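Local coordinates for periplasmic solute binding protein (Pectobacterium atrosepticum, PDB 4RY1) that probably binds a sugar in the periplasm and delivers it to an ABC-type importer, at residues 132-137 / 268-273; 118-123 / 245-250; 140-145 / 213-218. All blocks are in the same frame, centred on the assembly; numbering follows the deposited sequence. Where two conformers were deposited one is given.

Contact 1: residues 132-137 / 268-273; sequences VAYPKT and TGPFIT
Tyr134 and Pro270 meet where two extended loops of this periplasmic-binding-protein fold run side by side, their end-to-end directions 19° apart. One loop links helix 124-130 to helix 138-152; the other leaves strand 266-268. CB of Tyr134 lies 3.5 Å from CD of Pro270, the two side chains crossing at about a right angle. The same proline ring also packs against the next residues: CB of Pro270 is 3.6 Å from O of Pro135 and also touches CG of Lys136. A rigid ring with no N-H to satisfy suits a place between two loops, where its carbons meet Tyr134, Pro135 O and Lys136. Ile272 serves the buried side. Its CG1 is anti to the carbonyl carbon (chi1 -57°), which carries CD1 to CG of Pro135 at 4.1 Å, while CG2 presses on the backbone carbonyl of Thr137.

Polar links between the backbones complete this shell. N of Thr273 donates to O of Lys136 over 3.1 Å, a fairly straight bond of 163° at the hydrogen, and CA of Thr137 makes a CA-H...O contact of 3.4 Å with O of Thr273. Two waters bridge carbonyls that cannot bond each other: one donates to O of Pro135 and O of Pro270, the other to O of Lys136 and O of Phe271.

Further out, the hydroxyl of Tyr134 is hydrogen-bonded to Glu267, and its ring stacks on Tyr122 and meets Trp127 edge-to-face. Thr137 is the N-cap of helix 138-152, its OG1 bonding to N of Glu140. Within 268-273 a hydroxyl turns back on its own backbone: OG1 of Thr273 donates to O of Phe271 at 2.9 Å, from above the carbonyl plane.

Contact 2: residues 118-123 / 245-250; sequences RSMIYN and GMYLWD
Arg118 lies over the indole of Trp249 in a cation-pi contact, its CZ 3.8 Å from the centroid of the five-membered ring and the two planes 32° apart; CG of Arg118 sits above the six-membered ring. Tyr247 takes the same side chain from another direction, with CB of Arg118 3.4 Å from CZ of Tyr247 and CD over the ring face. The arginine chain bends at chi2 (-77°), which lets a long aliphatic stem serve both rings.

Among hydrogen bonds, NH1 of Arg118 reaches O of Tyr247 at 2.9 Å, bent to 134° at the hydrogen. The backbones pair in register: Ser119 with Leu248 and Ile121 with Met246 are hydrogen-bonded pairs, each closed by two N-H...O bonds. Water links OG of Ser119 to O of Leu248, and another joins that hydroxyl to OD2 of Asp250, which also accepts from N of Ser117.

Apolar packing occupies the other face, where CG1 of Ile121 nears CD1 of Leu248; helix 253-257 touches both, and helix 346-356 also reaches Ile121. Gly245, with no side chain on the face that carries Tyr122, lets its CA lie 3.9 Å from CD1 of that ring. The whole is an antiparallel strand pair in the mixed sheet of a periplasmic-binding-protein fold.

Contact 3: residues 140-145 / 213-218; sequences ELFAAG and VDSHVI
Val217 packs on helix 138-152 just past the C-terminal end of helix 199-214, in a helix-to-turn contact built round a Schellman motif. Its CB divides the contact between two branches. CG1, anti to the backbone N (chi1 179°), meets the side chain of Leu141, lying 3.7 Å from CD1 of Leu141 and nearly as close to CG; the two side chains cross at about a right angle. CG2 turns to the helix backbone instead. It is 3.4 Å from O of Leu141, close to CA of Phe142, and 4.1 Å from CD1 of the Phe142 ring. A beta-branched residue suits this spot because its two methyls, splayed from one carbon, cover neighbouring residues of the helix at once.

Ser215, two residues earlier, approaches the same phenylalanine. CB of Ser215 is 3.7 Å from O of Phe142, and OG lies obliquely beside the ring, while its hydrogen bond goes to O of Lys211 in the last turn of helix 199-214. The Phe142 ring also takes a cation-pi contact from Lys211, and Leu212 packs against both Phe142 and Val217.

His216, the first residue past the helix to leave its backbone angles, has the positive phi (61°) of the Schellman motif, and beside it the chain meets Gly145. Its imidazole stacks on Tyr157 and makes a weak hydrogen bond to Asp154 through NE2, while CB of His216 touches O of Gly145. Gly145 has only hydrogen on the side facing the turn, which suits it to close backbone contact. The CA atoms of Gly145 and Val217 are 4.3 Å apart, and CA of Gly145 makes a CA-H...O contact of 3.1 Å with O of Ser215.

How the contacts relate
Contacts 1 and 2, with centres 11 Å apart, touch directly: N of Gly269 probably donates to O of Met120 at 2.9 Å, and CZ of Phe271 lies 3.6 Å from CB of Ser119. Pro135 joins contact 1 to contact 3, its CB 3.5 Å from N of Leu141, the centres being 13 Å apart. Contacts 2 and 3, 16 Å apart at their centres, do not touch; contact 1 thus joins the sheet of contact 2 to helix 138-152 of contact 3. Along the chain, contact 3 nests within the loops closed by both others. Glycerols, probably from the crystallisation liquor, hydrogen-bond to N of Tyr134, O of Ile272 and OH of Tyr247; they may mark a pocket but do not identify the sugar site.

Contact 1: residues 132-137 / 268-273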
loop_
_atom_site.group_PDB
_atom_site.type_symbol
_atom_site.label_atom_id
_atom_site.label_comp_id
_atom_site.label_asym_id
_atom_site.label_seq_id
_atom_site.Cartn_x
_atom_site.Cartn_y
_atom_site.Cartn_z
ATOM N N VAL A 132 -11.153 -5.888 -25.441
ATOM C CA VAL A 132 -11.288 -6.788 -24.310
ATOM C C VAL A 132 -11.978 -6.056 -23.165
ATOM O O VAL A 132 -11.630 -4.929 -22.810
ATOM C CB VAL A 132 -9.912 -7.328 -23.855
ATOM C CG1 VAL A 132 -10.068 -8.343 -22.732
ATOM C CG2 VAL A 132 -9.183 -7.973 -25.033
ATOM N N ALA A 133 -12.982 -6.718 -22.613
ATOM C CA ALA A 133 -13.648 -6.249 -21.414
ATOM C C ALA A 133 -12.761 -6.461 -20.194
ATOM O O ALA A 133 -11.974 -7.401 -20.134
ATOM C CB ALA A 133 -14.969 -6.984 -21.235
ATOM N N TYR A 134 -12.940 -5.614 -19.187
ATOM C CA TYR A 134 -12.175 -5.792 -17.954
ATOM C C TYR A 134 -12.520 -7.170 -17.378
ATOM O O TYR A 134 -13.695 -7.556 -17.357
ATOM C CB TYR A 134 -12.471 -4.726 -16.890
ATOM C CG TYR A 134 -12.168 -3.286 -17.229
ATOM C CD1 TYR A 134 -11.124 -2.934 -18.082
ATOM C CD2 TYR A 134 -12.911 -2.265 -16.658
ATOM C CE1 TYR A 134 -10.850 -1.600 -18.365
ATOM C CE2 TYR A 134 -12.645 -0.935 -16.926
ATOM C CZ TYR A 134 -11.623 -0.606 -17.793
ATOM O OH TYR A 134 -11.372 0.714 -18.069
ATOM N N PRO A 135 -11.510 -7.918 -16.908
ATOM C CA PRO A 135 -11.741 -9.295 -16.491
ATOM C C PRO A 135 -12.411 -9.423 -15.120
ATOM O O PRO A 135 -12.122 -8.692 -14.190
ATOM C CB PRO A 135 -10.339 -9.904 -16.492
ATOM C CG PRO A 135 -9.439 -8.747 -16.190
ATOM C CD PRO A 135 -10.082 -7.562 -16.847
ATOM N N LYS A 136 -13.337 -10.354 -15.034
ATOM C CA LYS A 136 -14.004 -10.688 -13.771
ATOM C C LYS A 136 -13.407 -11.953 -13.088
ATOM O O LYS A 136 -13.561 -12.141 -11.868
ATOM C CB LYS A 136 -15.539 -10.765 -13.988
ATOM C CG LYS A 136 -16.171 -9.381 -14.170
ATOM C CD LYS A 136 -17.698 -9.395 -14.184
ATOM C CE LYS A 136 -18.260 -9.123 -15.569
ATOM N NZ LYS A 136 -19.694 -9.512 -15.669
ATOM N N THR A 137 -12.714 -12.787 -13.861
ATOM C CA THR A 137 -12.076 -14.018 -13.359
ATOM C C THR A 137 -10.629 -14.106 -13.777
ATOM O O THR A 137 -10.198 -13.389 -14.699
ATOM C CB THR A 137 -12.739 -15.266 -13.931
ATOM O OG1 THR A 137 -12.557 -15.264 -15.349
ATOM C CG2 THR A 137 -14.203 -15.273 -13.573
ATOM N N THR A 268 -11.476 2.337 -12.161
ATOM C CA THR A 268 -11.488 1.238 -11.215
ATOM C C THR A 268 -12.055 -0.012 -11.916
ATOM O O THR A 268 -13.061 0.071 -12.612
ATOM C CB THR A 268 -12.287 1.604 -9.935
ATOM O OG1 THR A 268 -12.156 0.562 -8.961
ATOM C CG2 THR A 268 -13.748 1.839 -10.228
ATOM N N GLY A 269 -11.377 -1.142 -11.754
ATOM C CA GLY A 269 -11.732 -2.399 -12.417
ATOM C C GLY A 269 -12.288 -3.457 -11.468
ATOM O O GLY A 269 -12.100 -3.387 -10.261
ATOM N N PRO A 270 -12.980 -4.466 -12.009
ATOM C CA PRO A 270 -13.526 -5.526 -11.166
ATOM C C PRO A 270 -12.501 -6.230 -10.297
ATOM O O PRO A 270 -11.333 -6.348 -10.650
ATOM C CB PRO A 270 -14.120 -6.509 -12.181
ATOM C CG PRO A 270 -14.326 -5.705 -13.406
ATOM C CD PRO A 270 -13.198 -4.733 -13.433
ATOM N N PHE A 271 -12.985 -6.692 -9.148
ATOM C CA PHE A 271 -12.192 -7.504 -8.258
ATOM C C PHE A 271 -12.162 -8.933 -8.776
ATOM O O PHE A 271 -13.120 -9.692 -8.643
ATOM C CB PHE A 271 -12.726 -7.418 -6.838
ATOM C CG PHE A 271 -12.411 -6.107 -6.198
ATOM C CD1 PHE A 271 -13.187 -4.998 -6.462
ATOM C CD2 PHE A 271 -11.323 -5.969 -5.392
ATOM C CE1 PHE A 271 -12.894 -3.769 -5.908
ATOM C CE2 PHE A 271 -11.005 -4.731 -4.847
ATOM C CZ PHE A 271 -11.808 -3.638 -5.086
ATOM N N ILE A 272 -11.036 -9.285 -9.368
ATOM C CA ILE A 272 -10.890 -10.571 -10.051
ATOM C C ILE A 272 -11.029 -11.699 -9.030
ATOM O O ILE A 272 -10.348 -11.727 -8.010
ATOM C CB ILE A 272 -9.544 -10.673 -10.796
ATOM C CG1 ILE A 272 -9.429 -9.510 -11.795
ATOM C CG2 ILE A 272 -9.425 -12.019 -11.508
ATOM C CD1 ILE A 272 -8.053 -9.371 -12.401
ATOM N N THR A 273 -11.886 -12.660 -9.338
ATOM C CA THR A 273 -12.194 -13.734 -8.386
ATOM C C THR A 273 -12.331 -15.086 -9.074
ATOM O O THR A 273 -12.806 -15.172 -10.203
ATOM C CB THR A 273 -13.492 -13.419 -7.626
ATOM O OG1 THR A 273 -13.403 -12.103 -7.062
ATOM C CG2 THR A 273 -13.729 -14.377 -6.501
HETATM O O HOH W 1 -10.514 -6.628 -13.283
HETATM O O HOH W 2 -15.071 -10.468 -10.348
#

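Contact 2: residues 118-123 / 245-250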
loop_
_atom_site.group_PDB
_atom_site.type_symbol
_atom_site.label_atom_id
_atom_site.label_comp_id
_atom_site.label_asym_id
_atom_site.label_seq_id
_atom_site.Cartn_x
_atom_site.Cartn_y
_atom_site.Cartn_z
ATOM N N ARG A 118 -5.900 -2.932 -2.031
ATOM C CA ARG A 118 -5.389 -3.219 -3.373
ATOM C C ARG A 118 -6.572 -3.371 -4.348
ATOM O O ARG A 118 -7.515 -4.113 -4.076
ATOM C CB ARG A 118 -4.597 -4.528 -3.407
ATOM C CG ARG A 118 -3.244 -4.544 -2.728
ATOM C CD ARG A 118 -2.192 -3.846 -3.561
ATOM N NE ARG A 118 -0.855 -3.963 -2.980
ATOM C CZ ARG A 118 0.255 -3.495 -3.525
ATOM N NH1 ARG A 118 0.246 -2.884 -4.695
ATOM N NH2 ARG A 118 1.399 -3.610 -2.864
ATOM N N SER A 119 -6.515 -2.697 -5.487
ATOM C CA SER A 119 -7.525 -2.869 -6.523
ATOM C C SER A 119 -6.915 -2.568 -7.888
ATOM O O SER A 119 -5.834 -2.008 -7.996
ATOM C CB SER A 119 -8.769 -2.048 -6.214
ATOM O OG SER A 119 -8.468 -0.667 -6.101
ATOM N N MET A 120 -7.579 -3.042 -8.932
ATOM C CA MET A 120 -7.138 -2.765 -10.287
ATOM C C MET A 120 -7.530 -1.374 -10.769
ATOM O O MET A 120 -8.683 -0.946 -10.637
ATOM C CB MET A 120 -7.710 -3.806 -11.236
ATOM C CG MET A 120 -7.039 -5.149 -11.079
ATOM S SD MET A 120 -5.285 -5.190 -11.531
ATOM C CE MET A 120 -5.082 -6.971 -11.503
ATOM N N ILE A 121 -6.571 -0.700 -11.382
ATOM C CA ILE A 121 -6.770 0.565 -12.067
ATOM C C ILE A 121 -6.399 0.251 -13.521
ATOM O O ILE A 121 -5.313 -0.241 -13.790
ATOM C CB ILE A 121 -5.881 1.681 -11.483
ATOM C CG1 ILE A 121 -6.222 1.886 -10.012
ATOM C CG2 ILE A 121 -6.039 2.962 -12.289
ATOM C CD1 ILE A 121 -7.552 2.558 -9.817
ATOM N N TYR A 122 -7.306 0.522 -14.451
ATOM C CA TYR A 122 -7.106 0.199 -15.849
ATOM C C TYR A 122 -7.162 1.432 -16.721
ATOM O O TYR A 122 -7.890 2.381 -16.429
ATOM C CB TYR A 122 -8.174 -0.786 -16.323
ATOM C CG TYR A 122 -8.133 -2.171 -15.732
ATOM C CD1 TYR A 122 -6.964 -2.943 -15.772
ATOM C CD2 TYR A 122 -9.287 -2.756 -15.185
ATOM C CE1 TYR A 122 -6.946 -4.245 -15.286
ATOM C CE2 TYR A 122 -9.271 -4.056 -14.693
ATOM C CZ TYR A 122 -8.112 -4.801 -14.730
ATOM O OH TYR A 122 -8.088 -6.108 -14.270
ATOM N N ASN A 123 -6.417 1.370 -17.822
ATOM C CA ASN A 123 -6.447 2.388 -18.862
ATOM C C ASN A 123 -7.536 2.003 -19.859
ATOM O O ASN A 123 -7.375 1.101 -20.694
ATOM C CB ASN A 123 -5.103 2.509 -19.572
ATOM C CG ASN A 123 -5.067 3.682 -20.534
ATOM O OD1 ASN A 123 -6.038 3.913 -21.260
ATOM N ND2 ASN A 123 -3.976 4.447 -20.523
ATOM N N GLY A 245 -2.797 -1.334 -16.993
ATOM C CA GLY A 245 -3.345 -1.606 -15.681
ATOM C C GLY A 245 -2.260 -1.565 -14.636
ATOM O O GLY A 245 -1.099 -1.814 -14.937
ATOM N N MET A 246 -2.679 -1.313 -13.401
ATOM C CA MET A 246 -1.838 -1.505 -12.223
ATOM C C MET A 246 -2.701 -2.006 -11.073
ATOM O O MET A 246 -3.863 -1.619 -10.948
ATOM C CB MET A 246 -1.143 -0.198 -11.806
ATOM C CG MET A 246 -0.009 0.235 -12.713
ATOM S SD MET A 246 1.529 -0.745 -12.712
ATOM C CE MET A 246 2.249 0.024 -14.194
ATOM N N TYR A 247 -2.106 -2.846 -10.237
ATOM C CA TYR A 247 -2.735 -3.366 -9.025
ATOM C C TYR A 247 -2.178 -2.570 -7.855
ATOM O O TYR A 247 -1.184 -2.946 -7.253
ATOM C CB TYR A 247 -2.433 -4.865 -8.877
ATOM C CG TYR A 247 -3.026 -5.584 -7.701
ATOM C CD1 TYR A 247 -4.400 -5.695 -7.530
ATOM C CD2 TYR A 247 -2.207 -6.241 -6.790
ATOM C CE1 TYR A 247 -4.932 -6.420 -6.468
ATOM C CE2 TYR A 247 -2.738 -6.967 -5.735
ATOM C CZ TYR A 247 -4.098 -7.064 -5.584
ATOM O OH TYR A 247 -4.593 -7.795 -4.513
ATOM N N LEU A 248 -2.844 -1.470 -7.533
ATOM C CA LEU A 248 -2.313 -0.475 -6.591
ATOM C C LEU A 248 -3.084 -0.468 -5.299
ATOM O O LEU A 248 -4.289 -0.718 -5.285
ATOM C CB LEU A 248 -2.446 0.929 -7.183
ATOM C CG LEU A 248 -1.696 1.180 -8.475
ATOM C CD1 LEU A 248 -2.041 2.564 -9.017
ATOM C CD2 LEU A 248 -0.195 1.004 -8.295
ATOM N N TRP A 249 -2.420 -0.068 -4.215
ATOM C CA TRP A 249 -3.168 0.436 -3.061
ATOM C C TRP A 249 -3.949 1.667 -3.544
ATOM O O TRP A 249 -3.387 2.511 -4.254
ATOM C CB TRP A 249 -2.241 0.845 -1.924
ATOM C CG TRP A 249 -1.494 -0.262 -1.287
ATOM C CD1 TRP A 249 -0.139 -0.447 -1.289
ATOM C CD2 TRP A 249 -2.049 -1.340 -0.514
ATOM N NE1 TRP A 249 0.167 -1.569 -0.561
ATOM C CE2 TRP A 249 -0.981 -2.132 -0.085
ATOM C CE3 TRP A 249 -3.355 -1.702 -0.130
ATOM C CZ2 TRP A 249 -1.169 -3.283 0.692
ATOM C CZ3 TRP A 249 -3.540 -2.840 0.642
ATOM C CH2 TRP A 249 -2.451 -3.613 1.049
ATOM N N ASP A 250 -5.204 1.836 -3.128
ATOM C CA ASP A 250 -5.929 3.033 -3.599
ATOM C C ASP A 250 -5.249 4.340 -3.148
ATOM O O ASP A 250 -5.389 5.371 -3.799
ATOM C CB ASP A 250 -7.454 2.998 -3.349
ATOM C CG ASP A 250 -7.832 2.744 -1.910
ATOM O OD1 ASP A 250 -7.407 3.541 -1.042
ATOM O OD2 ASP A 250 -8.589 1.773 -1.643
HETATM O O HOH W 3 -9.462 0.090 -3.641
HETATM O O HOH W 4 -6.219 1.148 -6.334
#

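Contact 3: residues 140-145 / 213-218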
loop_
_atom_site.group_PDB
_atom_site.type_symbol
_atom_site.label_atom_id
_atom_site.label_comp_id
_atom_site.label_asym_id
_atom_site.label_seq_id
_atom_site.Cartn_x
_atom_site.Cartn_y
_atom_site.Cartn_z
ATOM N N GLU A 140 -10.229 -14.859 -17.495
ATOM C CA GLU A 140 -10.385 -13.734 -18.395
ATOM C C GLU A 140 -9.121 -12.897 -18.367
ATOM O O GLU A 140 -8.745 -12.359 -19.384
ATOM C CB GLU A 140 -11.623 -12.902 -18.059
ATOM C CG GLU A 140 -12.905 -13.724 -18.217
ATOM C CD GLU A 140 -14.188 -13.071 -17.719
ATOM O OE1 GLU A 140 -14.155 -11.952 -17.137
ATOM O OE2 GLU A 140 -15.250 -13.712 -17.909
ATOM N N LEU A 141 -8.474 -12.777 -17.207
ATOM C CA LEU A 141 -7.240 -11.991 -17.139
ATOM C C LEU A 141 -6.169 -12.627 -18.034
ATOM O O LEU A 141 -5.590 -11.950 -18.882
ATOM C CB LEU A 141 -6.749 -11.841 -15.695
ATOM C CG LEU A 141 -5.430 -11.052 -15.592
ATOM C CD1 LEU A 141 -5.604 -9.608 -16.062
ATOM C CD2 LEU A 141 -4.900 -11.096 -14.173
ATOM N N PHE A 142 -5.928 -13.925 -17.851
ATOM C CA PHE A 142 -4.912 -14.635 -18.646
ATOM C C PHE A 142 -5.237 -14.593 -20.125
ATOM O O PHE A 142 -4.343 -14.433 -20.952
ATOM C CB PHE A 142 -4.727 -16.080 -18.170
ATOM C CG PHE A 142 -4.112 -16.179 -16.802
ATOM C CD1 PHE A 142 -2.841 -15.682 -16.572
ATOM C CD2 PHE A 142 -4.804 -16.765 -15.747
ATOM C CE1 PHE A 142 -2.271 -15.755 -15.314
ATOM C CE2 PHE A 142 -4.236 -16.838 -14.494
ATOM C CZ PHE A 142 -2.967 -16.335 -14.274
ATOM N N ALA A 143 -6.521 -14.717 -20.446
ATOM C CA ALA A 143 -6.959 -14.739 -21.835
ATOM C C ALA A 143 -6.811 -13.357 -22.521
ATOM O O ALA A 143 -6.659 -13.277 -23.731
ATOM C CB ALA A 143 -8.388 -15.263 -21.933
ATOM N N ALA A 144 -6.840 -12.268 -21.742
ATOM C CA ALA A 144 -6.627 -10.904 -22.273
ATOM C C ALA A 144 -5.237 -10.670 -22.856
ATOM O O ALA A 144 -5.082 -9.898 -23.817
ATOM C CB ALA A 144 -6.873 -9.858 -21.203
ATOM N N GLY A 145 -4.234 -11.298 -22.249
ATOM C CA GLY A 145 -2.829 -11.103 -22.649
ATOM C C GLY A 145 -2.558 -11.354 -24.137
ATOM O O GLY A 145 -2.029 -10.482 -24.840
ATOM N N VAL A 213 3.378 -13.940 -17.053
ATOM C CA VAL A 213 4.398 -13.607 -18.042
ATOM C C VAL A 213 4.179 -14.343 -19.375
ATOM O O VAL A 213 4.110 -13.719 -20.448
ATOM C CB VAL A 213 5.810 -13.863 -17.511
ATOM C CG1 VAL A 213 6.831 -13.713 -18.619
ATOM C CG2 VAL A 213 6.118 -12.860 -16.407
ATOM N N ASP A 214 4.069 -15.664 -19.299
ATOM C CA ASP A 214 3.916 -16.494 -20.503
ATOM C C ASP A 214 2.660 -16.116 -21.314
ATOM O O ASP A 214 2.660 -16.182 -22.556
ATOM C CB ASP A 214 3.880 -17.979 -20.128
ATOM C CG ASP A 214 5.224 -18.512 -19.637
ATOM O OD1 ASP A 214 6.271 -17.843 -19.786
ATOM O OD2 ASP A 214 5.226 -19.644 -19.100
ATOM N N SER A 215 1.605 -15.700 -20.613
ATOM C CA SER A 215 0.338 -15.239 -21.231
ATOM C C SER A 215 0.314 -13.778 -21.730
ATOM O O SER A 215 -0.706 -13.318 -22.229
ATOM C CB SER A 215 -0.853 -15.421 -20.271
ATOM O OG SER A 215 -1.026 -16.766 -19.873
ATOM N N HIS A 216 1.427 -13.056 -21.585
ATOM C CA HIS A 216 1.501 -11.635 -21.958
ATOM C C HIS A 216 0.521 -10.770 -21.157
ATOM O O HIS A 216 0.027 -9.759 -21.646
ATOM C CB HIS A 216 1.296 -11.435 -23.477
ATOM C CG HIS A 216 2.004 -10.237 -24.051
ATOM N ND1 HIS A 216 1.414 -8.996 -24.177
ATOM C CD2 HIS A 216 3.254 -10.108 -24.560
ATOM C CE1 HIS A 216 2.275 -8.152 -24.721
ATOM N NE2 HIS A 216 3.397 -8.802 -24.965
ATOM N N VAL A 217 0.255 -11.159 -19.911
ATOM C CA VAL A 217 -0.555 -10.292 -19.041
ATOM C C VAL A 217 0.289 -9.152 -18.475
ATOM O O VAL A 217 -0.127 -8.007 -18.469
ATOM C CB VAL A 217 -1.237 -11.071 -17.907
ATOM C CG1 VAL A 217 -2.030 -10.114 -17.021
ATOM C CG2 VAL A 217 -2.193 -12.086 -18.493
ATOM N N ILE A 218 1.467 -9.509 -17.986
ATOM C CA ILE A 218 2.448 -8.547 -17.500
ATOM C C ILE A 218 3.765 -8.713 -18.246
ATOM O O ILE A 218 4.078 -9.802 -18.706
ATOM C CB ILE A 218 2.731 -8.708 -15.985
ATOM C CG1 ILE A 218 3.491 -9.999 -15.681
ATOM C CG2 ILE A 218 1.442 -8.575 -15.168
ATOM C CD1 ILE A 218 3.799 -10.189 -14.215
#